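Local coordinates for KLLA0E08119p (Kluyveromyces lactis, PDB 3VA7), which probably catalyses the biotin- and ATP-dependent carboxylation of urea to urea-1-carboxylate, as part of a longer enzyme that also hydrolyses this product to ammonium and carbon dioxide, at residues F963-V967 and N968-R972; V1025-G1029 and M1030-I1034. One frame throughout, in Å; residues are numbered along the deposited sequence.

Contact 1 (F963-V967 and N968-R972); sequences FIADV and NDIDR
A Schellman motif closes helix 960-967, where Ile964, Ala965 and Asp966 offer their carbonyls to the backbone N-H groups of Asn968, Asp969 and Ile970. Ile970 N reaches back to Ala965 O at 2.9 Å, nearly straight at the hydrogen (171°), and Asp969 N binds Asp966 O from above the carbonyl plane; Asp969, at positive phi, makes the reversal. Ile964 O is gripped twice by a single residue. Asn968 N approaches Ile964 O at 3.1 Å, and Asn968 ND2 reaches the same oxygen at 3.2 Å from the opposite face of the carbonyl plane, with the oxygen lying in the plane of the side-chain amide. With CG beside its own backbone N (chi1 -83°), the Asn968 side chain folds back alongside Ile964, whose CG2 packs against ND2 at 3.8 Å. The other end of this amide, OD1, accepts from the backbone N of Leu1009, which fixes its rotation. Replacing Asn968 by an alanine would probably cost Leu1009 N its acceptor and Ile964 O its second donor. Ala965 CB rests 3.7 Å from Arg972 N and 4.3 Å from Ile970 CG1, while Asp971 OD1 caps the first turn of helix 972-979 by accepting from Asn973 N. Val975 of that helix touches Ile964 and Ile970, Phe1138 of helix 1133-1142 meets the Phe963 ring edge-to-face and touches Val967, and Gln1045 of strand 1045-1049 lies against Phe963 and Ile964.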
# COMPACT_ATOMS: atom_id res chain seq x y z
N PHE A 963 -13.06 5.87 -32.06
CA PHE A 963 -11.95 5.33 -32.79
C PHE A 963 -12.02 3.79 -33.05
O PHE A 963 -11.93 3.38 -34.22
CB PHE A 963 -10.65 5.70 -32.11
CG PHE A 963 -9.49 4.97 -32.65
CD1 PHE A 963 -9.03 5.23 -33.94
CD2 PHE A 963 -8.86 3.98 -31.90
CE1 PHE A 963 -7.94 4.52 -34.47
CE2 PHE A 963 -7.79 3.29 -32.40
CZ PHE A 963 -7.34 3.54 -33.68
N ILE A 964 -12.16 2.95 -32.00
CA ILE A 964 -12.27 1.52 -32.26
C ILE A 964 -13.39 1.33 -33.27
O ILE A 964 -13.20 0.67 -34.32
CB ILE A 964 -12.71 0.59 -31.06
CG1 ILE A 964 -11.85 0.66 -29.77
CG2 ILE A 964 -12.92 -0.84 -31.57
CD1 ILE A 964 -10.53 1.18 -29.93
N ALA A 965 -14.56 1.90 -32.96
CA ALA A 965 -15.74 1.72 -33.84
C ALA A 965 -15.46 2.14 -35.26
O ALA A 965 -15.72 1.40 -36.20
CB ALA A 965 -16.94 2.44 -33.31
N ASP A 966 -14.90 3.32 -35.43
CA ASP A 966 -14.66 3.87 -36.76
C ASP A 966 -13.62 3.07 -37.58
O ASP A 966 -13.84 2.80 -38.76
CB ASP A 966 -14.30 5.36 -36.62
CG ASP A 966 -14.21 6.12 -37.94
OD1 ASP A 966 -13.56 7.20 -37.90
OD2 ASP A 966 -14.78 5.73 -39.00
N VAL A 967 -12.51 2.68 -36.97
CA VAL A 967 -11.44 2.04 -37.73
C VAL A 967 -11.86 0.62 -38.12
O VAL A 967 -11.41 0.05 -39.14
CB VAL A 967 -10.06 2.18 -37.06
CG1 VAL A 967 -9.97 1.33 -35.77
CG2 VAL A 967 -8.95 1.81 -38.03
N ASN A 968 -12.78 0.09 -37.36
CA ASN A 968 -13.32 -1.21 -37.68
C ASN A 968 -14.62 -1.20 -38.49
O ASN A 968 -15.14 -2.25 -38.82
CB ASN A 968 -13.54 -1.98 -36.39
CG ASN A 968 -12.29 -2.64 -35.91
OD1 ASN A 968 -11.90 -3.66 -36.46
ND2 ASN A 968 -11.66 -2.08 -34.88
N ASP A 969 -15.15 -0.02 -38.78
CA ASP A 969 -16.43 0.12 -39.44
C ASP A 969 -17.60 -0.52 -38.74
O ASP A 969 -18.36 -1.22 -39.40
CB ASP A 969 -16.37 -0.51 -40.81
CG ASP A 969 -16.30 0.52 -41.88
OD1 ASP A 969 -17.37 1.19 -42.15
OD2 ASP A 969 -15.16 0.68 -42.37
N ILE A 970 -17.73 -0.30 -37.43
CA ILE A 970 -18.89 -0.82 -36.71
C ILE A 970 -19.50 0.32 -35.91
O ILE A 970 -18.94 1.39 -35.94
CB ILE A 970 -18.53 -2.01 -35.78
CG1 ILE A 970 -17.42 -1.61 -34.78
CG2 ILE A 970 -18.15 -3.22 -36.60
CD1 ILE A 970 -16.91 -2.77 -33.96
N ASP A 971 -20.62 0.07 -35.23
CA ASP A 971 -21.23 1.06 -34.32
C ASP A 971 -20.51 0.91 -33.01
O ASP A 971 -20.05 -0.19 -32.66
CB ASP A 971 -22.78 0.89 -34.09
CG ASP A 971 -23.43 2.15 -33.32
OD1 ASP A 971 -23.77 2.09 -32.07
OD2 ASP A 971 -23.57 3.25 -33.96
N ARG A 972 -20.43 2.03 -32.28
CA ARG A 972 -19.87 2.05 -30.93
C ARG A 972 -20.53 1.00 -30.05
O ARG A 972 -19.86 0.44 -29.19
CB ARG A 972 -19.97 3.42 -30.27
CG ARG A 972 -21.35 3.98 -30.21
CD ARG A 972 -21.44 5.09 -29.18
NE ARG A 972 -20.16 5.73 -28.99
CZ ARG A 972 -19.54 5.83 -27.81
NH1 ARG A 972 -20.13 5.36 -26.71
NH2 ARG A 972 -18.38 6.47 -27.73

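Contact 2 (V1025-G1029 and M1030-I1034); sequences VGIGG and MYMCI
Strands 1025-1028 and 1031-1034 form a tight antiparallel hairpin, closed by a type II' turn from Gly1028 to Tyr1031. Two hydrogen-bonded pairs hold it: Gly1026 N gives to Cys1033 O at 2.7 Å and Cys1033 N returns to Gly1026 O, while Gly1028 and Tyr1031 exchange bonds in the same way, Tyr1031 N lying 2.8 Å from Gly1028 O. Gly1029 takes a positive phi at the first central position of the turn. Val1025, Ile1027, Met1032 and Ile1034 share one face. Met1032 CG stands opposite the backbone N (chi1 -180°) and the chain then bends at chi2 and chi3, which brings Met1032 CE to 3.8 Å from Val1025 CG1. Val1025 CG2 also lies alongside Ile1034 CG1 at 4.0 Å, and Ile1027 CD1 meets Met1032 CB at 4.1 Å, the two chains nearly perpendicular. Phe1078 of strand 1075-1081 touches Val1025, Met1032 and Ile1034. At the turn, Met1030 CG sits 4.2 Å above the centre of the Tyr1031 ring, whose OH is hydrogen-bonded to His727. Tyr1031 and Cys1033 occupy the other face, with Cys1033 SG lying over the glycine, 4.0 Å from Gly1026 CA. The hairpin is therefore two-sided: one face is wholly apolar, whereas the other presents Cys1033 to the bound urea, in whose pocket it lies.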
# COMPACT_ATOMS: atom_id res chain seq x y z
N VAL A 1025 -10.56 -0.56 -18.04
CA VAL A 1025 -10.35 -1.60 -19.00
C VAL A 1025 -9.90 -1.00 -20.32
O VAL A 1025 -10.50 0.02 -20.81
CB VAL A 1025 -11.63 -2.39 -19.18
CG1 VAL A 1025 -11.60 -3.33 -20.41
CG2 VAL A 1025 -11.97 -3.16 -17.86
N GLY A 1026 -8.86 -1.59 -20.92
CA GLY A 1026 -8.37 -1.09 -22.15
C GLY A 1026 -8.35 -2.05 -23.33
O GLY A 1026 -8.45 -3.29 -23.16
N ILE A 1027 -8.21 -1.46 -24.53
CA ILE A 1027 -8.08 -2.23 -25.74
C ILE A 1027 -6.95 -1.64 -26.51
O ILE A 1027 -6.95 -0.46 -26.85
CB ILE A 1027 -9.38 -2.32 -26.58
CG1 ILE A 1027 -10.54 -2.82 -25.72
CG2 ILE A 1027 -9.21 -3.24 -27.79
CD1 ILE A 1027 -10.69 -4.35 -25.65
N GLY A 1028 -5.94 -2.48 -26.75
CA GLY A 1028 -4.71 -2.07 -27.43
C GLY A 1028 -4.52 -2.98 -28.60
O GLY A 1028 -4.19 -4.19 -28.43
N GLY A 1029 -4.73 -2.42 -29.79
CA GLY A 1029 -4.83 -3.26 -31.00
C GLY A 1029 -5.93 -4.27 -30.71
O GLY A 1029 -7.05 -3.88 -30.35
N MET A 1030 -5.64 -5.56 -30.81
CA MET A 1030 -6.69 -6.55 -30.46
C MET A 1030 -6.70 -7.03 -28.99
O MET A 1030 -7.54 -7.86 -28.62
CB MET A 1030 -6.62 -7.74 -31.38
CG MET A 1030 -5.80 -8.88 -30.88
SD MET A 1030 -5.21 -9.88 -32.27
CE MET A 1030 -4.50 -11.30 -31.43
N TYR A 1031 -5.81 -6.49 -28.16
CA TYR A 1031 -5.63 -7.02 -26.82
C TYR A 1031 -6.42 -6.22 -25.81
O TYR A 1031 -6.69 -5.03 -26.01
CB TYR A 1031 -4.13 -7.14 -26.41
CG TYR A 1031 -3.33 -8.09 -27.29
CD1 TYR A 1031 -2.45 -7.58 -28.27
CD2 TYR A 1031 -3.50 -9.47 -27.21
CE1 TYR A 1031 -1.74 -8.40 -29.08
CE2 TYR A 1031 -2.78 -10.34 -28.06
CZ TYR A 1031 -1.90 -9.80 -29.00
OH TYR A 1031 -1.18 -10.59 -29.89
N MET A 1032 -6.77 -6.89 -24.72
CA MET A 1032 -7.50 -6.30 -23.63
C MET A 1032 -6.65 -6.27 -22.37
O MET A 1032 -5.97 -7.24 -22.08
CB MET A 1032 -8.73 -7.12 -23.38
CG MET A 1032 -9.54 -6.56 -22.26
SD MET A 1032 -9.28 -7.43 -20.71
CE MET A 1032 -9.05 -6.03 -19.76
N CYS A 1033 -6.72 -5.18 -21.61
CA CYS A 1033 -6.06 -5.11 -20.29
C CYS A 1033 -6.97 -4.50 -19.23
O CYS A 1033 -7.92 -3.78 -19.55
CB CYS A 1033 -4.78 -4.31 -20.36
SG CYS A 1033 -5.03 -2.52 -20.37
N ILE A 1034 -6.70 -4.84 -17.97
CA ILE A 1034 -7.31 -4.20 -16.82
C ILE A 1034 -6.16 -3.53 -16.08
O ILE A 1034 -5.18 -4.19 -15.75
CB ILE A 1034 -7.98 -5.20 -15.90
CG1 ILE A 1034 -9.17 -5.81 -16.63
CG2 ILE A 1034 -8.42 -4.51 -14.66
CD1 ILE A 1034 -9.78 -7.03 -15.92

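Overall arrangement
Both contacts belong to the subdomain C and D region of the carboxyltransferase part, with contact 1 first along the chain and contact 2 after it. Their centres lie about 15 Å apart and their nearest atoms about 5 Å, without touching. Strand 1045-1049 connects them: it pairs with strand 1024-1028 within the mixed sheet that also holds strand 1031-1034, and it bears on helix 960-967. The helix end lies farther from the bound urea, with the side chain of Ile964 about 13 Å from it, against about 4 Å for the side chain of Cys1033, which also lies about 9 Å from the biotin group.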